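Local structure of aclacinomycin-N/aclacinomycin-A oxidase (2IPI) at residues L136-G141 against P343-T348; I269-A274 against E329-E334; D473-R478 against V484-L489. The protein oxidises the terminal sugar of aclacinomycin N to give aclacinomycin A and then aclacinomycin Y, using molecular oxygen and a bicovalently attached FAD. One frame throughout, in Å; residues are numbered along the deposited sequence.

Contact 1: residues L136-G141 against P343-T348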
loop_
_atom_site.group_PDB
_atom_site.type_symbol
_atom_site.label_atom_id
_atom_site.label_comp_id
_atom_site.label_asym_id
_atom_site.label_seq_id
_atom_site.Cartn_x
_atom_site.Cartn_y
_atom_site.Cartn_z
ATOM N N LEU A 136 16.145 -10.984 -4.110
ATOM C CA LEU A 136 17.021 -10.292 -3.168
ATOM C C LEU A 136 17.543 -11.240 -2.099
ATOM O O LEU A 136 18.662 -11.181 -1.602
ATOM C CB LEU A 136 16.248 -9.153 -2.510
ATOM C CG LEU A 136 16.608 -7.709 -2.838
ATOM C CD1 LEU A 136 17.357 -7.584 -4.151
ATOM C CD2 LEU A 136 15.357 -6.830 -2.828
ATOM N N TYR A 137 16.647 -12.152 -1.695
ATOM C CA TYR A 137 16.983 -13.000 -0.543
ATOM C C TYR A 137 18.018 -14.056 -0.909
ATOM O O TYR A 137 19.031 -14.188 -0.217
ATOM C CB TYR A 137 15.691 -13.636 -0.048
ATOM C CG TYR A 137 15.828 -14.592 1.104
ATOM C CD1 TYR A 137 16.218 -14.147 2.359
ATOM C CD2 TYR A 137 15.576 -15.944 0.903
ATOM C CE1 TYR A 137 16.347 -15.049 3.409
ATOM C CE2 TYR A 137 15.696 -16.846 1.944
ATOM C CZ TYR A 137 16.077 -16.381 3.183
ATOM O OH TYR A 137 16.201 -17.278 4.231
ATOM N N LEU A 138 17.771 -14.798 -1.966
ATOM C CA LEU A 138 18.571 -15.955 -2.352
ATOM C C LEU A 138 19.976 -15.528 -2.734
ATOM O O LEU A 138 20.948 -16.222 -2.418
ATOM C CB LEU A 138 17.900 -16.728 -3.501
ATOM C CG LEU A 138 16.517 -17.315 -3.168
ATOM C CD1 LEU A 138 15.977 -18.150 -4.309
ATOM C CD2 LEU A 138 16.597 -18.130 -1.880
ATOM N N ASP A 139 20.140 -14.382 -3.405
ATOM C CA ASP A 139 21.494 -13.984 -3.777
ATOM C C ASP A 139 22.271 -13.351 -2.625
ATOM O O ASP A 139 23.503 -13.453 -2.534
ATOM C CB ASP A 139 21.524 -13.068 -4.989
ATOM C CG ASP A 139 21.105 -13.653 -6.308
ATOM O OD1 ASP A 139 21.008 -14.884 -6.451
ATOM O OD2 ASP A 139 20.833 -12.896 -7.274
ATOM N N TRP A 140 21.618 -12.655 -1.693
ATOM C CA TRP A 140 22.318 -11.856 -0.696
ATOM C C TRP A 140 21.764 -12.012 0.711
ATOM O O TRP A 140 22.356 -11.487 1.658
ATOM C CB TRP A 140 22.281 -10.352 -1.083
ATOM C CG TRP A 140 22.801 -10.078 -2.456
ATOM C CD1 TRP A 140 24.127 -9.983 -2.813
ATOM C CD2 TRP A 140 22.049 -9.866 -3.655
ATOM N NE1 TRP A 140 24.230 -9.724 -4.163
ATOM C CE2 TRP A 140 22.975 -9.645 -4.704
ATOM C CE3 TRP A 140 20.690 -9.831 -3.976
ATOM C CZ2 TRP A 140 22.579 -9.402 -6.015
ATOM C CZ3 TRP A 140 20.298 -9.591 -5.279
ATOM C CH2 TRP A 140 21.241 -9.376 -6.299
ATOM N N GLY A 141 20.635 -12.669 0.943
ATOM C CA GLY A 141 20.124 -12.822 2.303
ATOM C C GLY A 141 19.466 -11.600 2.877
ATOM O O GLY A 141 19.336 -11.315 4.073
ATOM N N PRO A 343 10.141 -21.187 7.320
ATOM C CA PRO A 343 11.232 -20.394 6.745
ATOM C C PRO A 343 10.697 -19.050 6.261
ATOM O O PRO A 343 9.589 -18.965 5.716
ATOM C CB PRO A 343 11.730 -21.247 5.583
ATOM C CG PRO A 343 11.216 -22.623 5.859
ATOM C CD PRO A 343 9.914 -22.436 6.586
ATOM N N TRP A 344 11.502 -18.009 6.484
ATOM C CA TRP A 344 11.065 -16.666 6.115
ATOM C C TRP A 344 10.583 -16.555 4.673
ATOM O O TRP A 344 9.518 -15.963 4.430
ATOM C CB TRP A 344 12.187 -15.635 6.374
ATOM C CG TRP A 344 11.676 -14.261 6.020
ATOM C CD1 TRP A 344 10.880 -13.432 6.751
ATOM C CD2 TRP A 344 11.957 -13.573 4.791
ATOM N NE1 TRP A 344 10.649 -12.272 6.061
ATOM C CE2 TRP A 344 11.295 -12.331 4.851
ATOM C CE3 TRP A 344 12.707 -13.918 3.666
ATOM C CZ2 TRP A 344 11.373 -11.416 3.798
ATOM C CZ3 TRP A 344 12.781 -13.015 2.623
ATOM C CH2 TRP A 344 12.116 -11.789 2.709
ATOM N N LEU A 345 11.295 -17.073 3.681
ATOM C CA LEU A 345 10.812 -16.880 2.310
ATOM C C LEU A 345 9.524 -17.658 2.052
ATOM O O LEU A 345 8.566 -17.167 1.466
ATOM C CB LEU A 345 11.861 -17.260 1.254
ATOM C CG LEU A 345 11.354 -16.942 -0.176
ATOM C CD1 LEU A 345 11.335 -15.431 -0.374
ATOM C CD2 LEU A 345 12.187 -17.618 -1.245
ATOM N N ARG A 346 9.497 -18.903 2.515
ATOM C CA ARG A 346 8.309 -19.738 2.325
ATOM C C ARG A 346 7.082 -19.053 2.902
ATOM O O ARG A 346 6.042 -18.953 2.243
ATOM C CB ARG A 346 8.536 -21.101 2.985
ATOM C CG ARG A 346 7.265 -21.901 3.228
ATOM C CD ARG A 346 7.461 -23.399 3.184
ATOM N NE ARG A 346 6.636 -24.044 2.168
ATOM C CZ ARG A 346 6.332 -25.326 2.089
ATOM N NH1 ARG A 346 6.765 -26.222 2.973
ATOM N NH2 ARG A 346 5.568 -25.773 1.095
ATOM N N ALA A 347 7.204 -18.580 4.136
ATOM C CA ALA A 347 6.075 -17.935 4.804
ATOM C C ALA A 347 5.637 -16.685 4.039
ATOM O O ALA A 347 4.448 -16.428 3.859
ATOM C CB ALA A 347 6.457 -17.619 6.244
ATOM N N THR A 348 6.634 -15.941 3.583
ATOM C CA THR A 348 6.556 -14.725 2.806
ATOM C C THR A 348 5.855 -14.907 1.459
ATOM O O THR A 348 5.190 -13.967 1.002
ATOM C CB THR A 348 7.977 -14.171 2.533
ATOM O OG1 THR A 348 8.662 -13.937 3.771
ATOM C CG2 THR A 348 7.900 -12.834 1.811
#

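Contact 2: residues I269-A274 against E329-E334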
loop_
_atom_site.group_PDB
_atom_site.type_symbol
_atom_site.label_atom_id
_atom_site.label_comp_id
_atom_site.label_asym_id
_atom_site.label_seq_id
_atom_site.Cartn_x
_atom_site.Cartn_y
_atom_site.Cartn_z
ATOM N N ILE A 269 -11.075 -4.711 21.441
ATOM C CA ILE A 269 -10.702 -3.483 20.737
ATOM C C ILE A 269 -9.887 -2.571 21.635
ATOM O O ILE A 269 -8.786 -2.138 21.294
ATOM C CB ILE A 269 -11.946 -2.723 20.230
ATOM C CG1 ILE A 269 -12.652 -3.420 19.071
ATOM C CG2 ILE A 269 -11.575 -1.286 19.884
ATOM C CD1 ILE A 269 -11.878 -3.475 17.776
ATOM N N ASP A 270 -10.440 -2.264 22.807
ATOM C CA ASP A 270 -9.785 -1.292 23.682
ATOM C C ASP A 270 -8.435 -1.812 24.157
ATOM O O ASP A 270 -7.476 -1.033 24.242
ATOM C CB ASP A 270 -10.704 -0.950 24.854
ATOM C CG ASP A 270 -11.948 -0.200 24.385
ATOM O OD1 ASP A 270 -11.937 0.302 23.243
ATOM O OD2 ASP A 270 -12.929 -0.128 25.163
ATOM N N ASN A 271 -8.406 -3.118 24.442
ATOM C CA ASN A 271 -7.150 -3.766 24.811
ATOM C C ASN A 271 -6.124 -3.681 23.675
ATOM O O ASN A 271 -4.987 -3.260 23.922
ATOM C CB ASN A 271 -7.403 -5.223 25.208
ATOM C CG ASN A 271 -7.976 -5.388 26.598
ATOM O OD1 ASN A 271 -8.251 -4.445 27.339
ATOM N ND2 ASN A 271 -8.162 -6.647 27.000
ATOM N N HIS A 272 -6.490 -4.068 22.460
ATOM C CA HIS A 272 -5.580 -3.993 21.308
ATOM C C HIS A 272 -4.972 -2.600 21.158
ATOM O O HIS A 272 -3.744 -2.468 21.056
ATOM C CB HIS A 272 -6.312 -4.418 20.041
ATOM C CG HIS A 272 -5.720 -4.118 18.709
ATOM N ND1 HIS A 272 -5.129 -5.102 17.949
ATOM C CD2 HIS A 272 -5.606 -2.993 17.956
ATOM C CE1 HIS A 272 -4.682 -4.613 16.800
ATOM N NE2 HIS A 272 -4.956 -3.324 16.786
ATOM N N GLY A 273 -5.836 -1.590 21.119
ATOM C CA GLY A 273 -5.462 -0.207 20.963
ATOM C C GLY A 273 -4.644 0.372 22.088
ATOM O O GLY A 273 -3.725 1.166 21.846
ATOM N N ALA A 274 -4.906 0.032 23.358
ATOM C CA ALA A 274 -4.030 0.558 24.406
ATOM C C ALA A 274 -2.601 0.014 24.266
ATOM O O ALA A 274 -1.670 0.747 24.593
ATOM C CB ALA A 274 -4.553 0.242 25.801
ATOM N N GLU A 329 -7.265 -9.612 27.817
ATOM C CA GLU A 329 -7.237 -9.667 29.273
ATOM C C GLU A 329 -8.614 -9.502 29.903
ATOM O O GLU A 329 -9.075 -10.367 30.655
ATOM C CB GLU A 329 -6.315 -8.603 29.886
ATOM C CG GLU A 329 -5.714 -9.101 31.196
ATOM C CD GLU A 329 -6.428 -8.648 32.446
ATOM O OE1 GLU A 329 -6.248 -9.297 33.498
ATOM O OE2 GLU A 329 -7.174 -7.640 32.401
ATOM N N GLY A 330 -9.335 -8.417 29.610
ATOM C CA GLY A 330 -10.621 -8.250 30.295
ATOM C C GLY A 330 -11.780 -8.917 29.576
ATOM O O GLY A 330 -12.931 -8.538 29.774
ATOM N N THR A 331 -11.484 -9.901 28.741
ATOM C CA THR A 331 -12.475 -10.503 27.857
ATOM C C THR A 331 -13.255 -11.596 28.552
ATOM O O THR A 331 -12.889 -12.124 29.600
ATOM C CB THR A 331 -11.747 -11.037 26.605
ATOM O OG1 THR A 331 -11.046 -9.904 26.039
ATOM C CG2 THR A 331 -12.675 -11.544 25.523
ATOM N N GLY A 332 -14.387 -11.956 27.949
ATOM C CA GLY A 332 -15.177 -13.040 28.521
ATOM C C GLY A 332 -14.957 -14.331 27.768
ATOM O O GLY A 332 -15.422 -15.370 28.231
ATOM N N VAL A 333 -14.268 -14.272 26.618
ATOM C CA VAL A 333 -14.131 -15.505 25.836
ATOM C C VAL A 333 -12.673 -15.859 25.584
ATOM O O VAL A 333 -11.807 -14.997 25.436
ATOM C CB VAL A 333 -14.894 -15.435 24.501
ATOM C CG1 VAL A 333 -15.759 -14.186 24.445
ATOM C CG2 VAL A 333 -13.919 -15.498 23.337
ATOM N N GLU A 334 -12.402 -17.169 25.535
ATOM C CA GLU A 334 -11.029 -17.613 25.329
ATOM C C GLU A 334 -10.786 -18.117 23.905
ATOM O O GLU A 334 -11.510 -18.972 23.403
ATOM C CB GLU A 334 -10.654 -18.700 26.338
ATOM C CG GLU A 334 -9.487 -19.553 25.874
ATOM C CD GLU A 334 -8.156 -19.216 26.526
ATOM O OE1 GLU A 334 -7.359 -20.153 26.741
ATOM O OE2 GLU A 334 -7.941 -18.018 26.820
#

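Contact 3: residues D473-R478 against V484-L489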
loop_
_atom_site.group_PDB
_atom_site.type_symbol
_atom_site.label_atom_id
_atom_site.label_comp_id
_atom_site.label_asym_id
_atom_site.label_seq_id
_atom_site.Cartn_x
_atom_site.Cartn_y
_atom_site.Cartn_z
ATOM N N ASP A 473 -14.495 8.910 -3.107
ATOM C CA ASP A 473 -15.522 9.475 -2.243
ATOM C C ASP A 473 -14.949 10.635 -1.443
ATOM O O ASP A 473 -15.706 11.467 -0.922
ATOM C CB ASP A 473 -16.081 8.418 -1.283
ATOM C CG ASP A 473 -16.802 7.305 -2.027
ATOM O OD1 ASP A 473 -16.798 6.148 -1.567
ATOM O OD2 ASP A 473 -17.386 7.616 -3.092
ATOM N N LEU A 474 -13.614 10.696 -1.344
ATOM C CA LEU A 474 -12.998 11.797 -0.606
ATOM C C LEU A 474 -13.221 13.135 -1.311
ATOM O O LEU A 474 -13.030 14.177 -0.681
ATOM C CB LEU A 474 -11.500 11.592 -0.411
ATOM C CG LEU A 474 -11.064 10.397 0.446
ATOM C CD1 LEU A 474 -9.596 10.545 0.851
ATOM C CD2 LEU A 474 -11.958 10.228 1.661
ATOM N N VAL A 475 -13.609 13.065 -2.573
ATOM C CA VAL A 475 -13.848 14.247 -3.392
ATOM C C VAL A 475 -15.338 14.417 -3.664
ATOM O O VAL A 475 -15.744 15.323 -4.393
ATOM C CB VAL A 475 -13.077 14.155 -4.724
ATOM C CG1 VAL A 475 -13.172 15.461 -5.492
ATOM C CG2 VAL A 475 -11.626 13.767 -4.472
ATOM N N ASP A 476 -16.168 13.564 -3.068
ATOM C CA ASP A 476 -17.614 13.720 -3.140
ATOM C C ASP A 476 -18.171 14.391 -1.876
ATOM O O ASP A 476 -18.048 13.888 -0.759
ATOM C CB ASP A 476 -18.272 12.356 -3.358
ATOM C CG ASP A 476 -19.786 12.452 -3.368
ATOM O OD1 ASP A 476 -20.373 12.459 -4.466
ATOM O OD2 ASP A 476 -20.378 12.529 -2.270
ATOM N N GLU A 477 -18.748 15.582 -2.064
ATOM C CA GLU A 477 -19.232 16.383 -0.946
ATOM C C GLU A 477 -20.543 15.831 -0.398
ATOM O O GLU A 477 -20.905 15.995 0.756
ATOM C CB GLU A 477 -19.413 17.841 -1.373
ATOM N N ARG A 478 -21.254 15.110 -1.280
ATOM C CA ARG A 478 -22.503 14.473 -0.879
ATOM C C ARG A 478 -22.242 13.161 -0.148
ATOM O O ARG A 478 -22.808 12.138 -0.514
ATOM C CB ARG A 478 -23.394 14.228 -2.098
ATOM N N VAL A 484 -12.243 19.680 4.904
ATOM C CA VAL A 484 -10.869 19.279 4.608
ATOM C C VAL A 484 -10.751 18.680 3.216
ATOM O O VAL A 484 -11.552 17.814 2.841
ATOM C CB VAL A 484 -10.388 18.279 5.672
ATOM C CG1 VAL A 484 -8.933 17.898 5.449
ATOM C CG2 VAL A 484 -10.587 18.887 7.061
ATOM N N PRO A 485 -9.768 19.128 2.444
ATOM C CA PRO A 485 -9.610 18.637 1.067
ATOM C C PRO A 485 -8.982 17.247 1.036
ATOM O O PRO A 485 -8.384 16.831 2.036
ATOM C CB PRO A 485 -8.663 19.651 0.435
ATOM C CG PRO A 485 -8.072 20.444 1.540
ATOM C CD PRO A 485 -8.747 20.111 2.825
ATOM N N TRP A 486 -9.118 16.543 -0.088
ATOM C CA TRP A 486 -8.560 15.198 -0.184
ATOM C C TRP A 486 -7.046 15.193 -0.014
ATOM O O TRP A 486 -6.445 14.233 0.478
ATOM C CB TRP A 486 -8.941 14.572 -1.540
ATOM C CG TRP A 486 -8.276 15.328 -2.660
ATOM C CD1 TRP A 486 -8.646 16.509 -3.246
ATOM C CD2 TRP A 486 -7.074 14.906 -3.314
ATOM N NE1 TRP A 486 -7.748 16.848 -4.235
ATOM C CE2 TRP A 486 -6.775 15.871 -4.291
ATOM C CE3 TRP A 486 -6.233 13.799 -3.162
ATOM C CZ2 TRP A 486 -5.652 15.748 -5.109
ATOM C CZ3 TRP A 486 -5.130 13.687 -3.974
ATOM C CH2 TRP A 486 -4.840 14.662 -4.944
ATOM N N TYR A 487 -6.388 16.271 -0.446
ATOM C CA TYR A 487 -4.920 16.247 -0.451
ATOM C C TYR A 487 -4.359 16.467 0.945
ATOM O O TYR A 487 -3.284 15.957 1.292
ATOM C CB TYR A 487 -4.333 17.261 -1.443
ATOM C CG TYR A 487 -4.878 18.662 -1.387
ATOM C CD1 TYR A 487 -5.682 19.152 -2.404
ATOM C CD2 TYR A 487 -4.596 19.505 -0.315
ATOM C CE1 TYR A 487 -6.191 20.433 -2.364
ATOM C CE2 TYR A 487 -5.104 20.789 -0.276
ATOM C CZ TYR A 487 -5.898 21.254 -1.299
ATOM O OH TYR A 487 -6.409 22.538 -1.261
ATOM N N THR A 488 -5.061 17.221 1.785
ATOM C CA THR A 488 -4.729 17.295 3.206
ATOM C C THR A 488 -4.779 15.892 3.802
ATOM O O THR A 488 -3.911 15.456 4.545
ATOM C CB THR A 488 -5.710 18.221 3.947
ATOM O OG1 THR A 488 -5.566 19.550 3.399
ATOM C CG2 THR A 488 -5.416 18.288 5.438
ATOM N N LEU A 489 -5.852 15.186 3.422
ATOM C CA LEU A 489 -6.117 13.873 3.973
ATOM C C LEU A 489 -4.943 12.940 3.700
ATOM O O LEU A 489 -4.507 12.239 4.603
ATOM C CB LEU A 489 -7.402 13.275 3.400
ATOM C CG LEU A 489 -8.727 13.910 3.825
ATOM C CD1 LEU A 489 -9.881 13.019 3.386
ATOM C CD2 LEU A 489 -8.796 14.149 5.326
#

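Contact 1: residues L136-G141 against P343-T348
Tyr137 and Trp344 each carry their ring opposite the backbone nitrogen (chi1 178° in Tyr137), which extends both side chains from their helices into the space between them. The tyrosine and the indole overlap side by side while running opposite ways. Tyr137 CD1 lies 3.6 Å from CZ3 of Trp344, and CE3 of Trp344 sits above one face of the tyrosine ring, displaced toward its rim. With six-membered ring centroids 5.1 Å apart and planes at 52°, the pair is neither a stack nor an edge-to-face arrangement.

Leu345 CB approaches the Tyr137 ring obliquely, 3.9 Å from CE2. At the margin, CD2 of Leu138 and CD2 of Leu345 touch loosely at 4.5 Å. Every contact is apolar.

The segment axes run nearly antiparallel at 170°, yet stay 11.9 Å apart, so side chains alone bridge the gap. Trp344 is buried and also rests on Thr143, Pro245 and Thr248. Helix 129-140 of the FAD-binding PCMH-type domain thus meets the short helix after edge strand 336-342 of the seven-stranded sheet, an interdomain contact of the two-domain fold of PCMH-type flavoprotein oxidases.

Contact 2: residues I269-A274 against E329-E334
Asn271 presents its carboxamide to the backbone at Glu329 and Gly330; the interface is small, 83 Å² in all, and centres on the amide nitrogen of Asn271. A chi2 of 2° brings OD1 round beside the residue's own CA and sends ND2 outward to the loop. There ND2 lies 3.2 Å from the backbone N of Glu329 and 3.4 Å from the backbone N of Gly330. All three nitrogens are donors, so these short separations are not hydrogen bonds. The strongest polar partner of ND2 is instead the carbonyl oxygen of Val327, the residue that ends helix 316-327. That bond probably sets the position of the amide nitrogen, and the closeness to the two backbone nitrogens is consistent with it.

In the fold, helix 262-278 and helix 316-327 are the two helices of a βαββαβ unit. Its strands 248-256, 290-296, 302-310 and 336-342 lie in the order 4-1-3-2, the arrangement of a ferredoxin-like half within the larger antiparallel sheet. The loop 329-334 leads from the second helix to edge strand 336-342, and Asn271 reaches across from the first helix to the start of that loop.

Van der Waals contacts are sparse. Glu329 offers its CB, 3.9 Å from Asn271 ND2. The hydroxyl of Thr331 is more distant, with OG1 4.5 Å from Asn271 ND2; the Thr331 side chain touches the same helix one to two turns earlier, at Ala264 and Ile268.

Backbone bonds keep the helical platform regular. Gly273 N donates to Ile269 O at 3.0 Å and Ala274 N to Asp270 O at 2.9 Å, while the carbonyl oxygen of His272 accepts a hydrogen bond from ND1 of His276.

Contact 3: residues D473-R478 against V484-L489
The berberine-like C-terminal region folds back on itself here: Leu474 and Val475, in a 3-10 turn, meet Trp486 and Leu489 in the first turn of helix 486-491. Pro485 occupies the N-cap position of that helix. Backbones come close, with the CA atoms of Leu474 and Trp486 only 5.6 Å apart, and side chains fill the remaining gap.

The tightest meeting is between leucine ends. Leu489 CD1 lies 3.6 Å from Leu474 CD1 and 3.9 Å from Leu474 CD2, so a single methyl of the helix residue faces both branches of its partner, the two side chains crossing at a slant. Leu474 CB also rests against Trp486 CB at 4.1 Å. Trp486 holds CG between its backbone nitrogen and carbonyl carbon (chi1 66°), which carries the indole away from the 3-10 turn and leaves CB as its main point of contact. Val475 runs beside the tryptophan in the same direction, with CG2 4.1 Å from Trp486 CB and no nearer to the ring, which it approaches obliquely. One indole face is covered over its centre by CB of Tyr487.

Neighbouring residues place the contact. Leu474 also packs on Thr465 and Tyr490, and Leu489 makes a backbone hydrogen bond with Thr465. Asp473, just before the apolar pair, forms salt bridges to Lys364 and Arg442. The catalytic Tyr469 lies close by, its side chain about 8 Å from that of Leu474.

Across the two segments the interaction is entirely apolar. Such contacts have little directionality of their own, so the salt bridges of Asp473 may contribute to the orientation of the 3-10 segment.

From the N terminus, the chain first passes 136-141 on a helix of the FAD-binding domain, then 269-274 on helix 262-278 of the domain built on the seven-stranded sheet. Contact 2 closes first, when 329-334 comes back to helix 262-278; contact 1 closes shortly after, at 343-348, so the whole loop of contact 2 falls within the much longer one of contact 1. Contact 3 follows in series as a short C-terminal loop. Contact 1 joins the two domains, contact 2 lies on the surface of one of them, and contact 3 belongs to the berberine-like region. Contacts 1 and 3 lie on opposite sides of the chain's centre, their centres about 40 Å apart; none touches another.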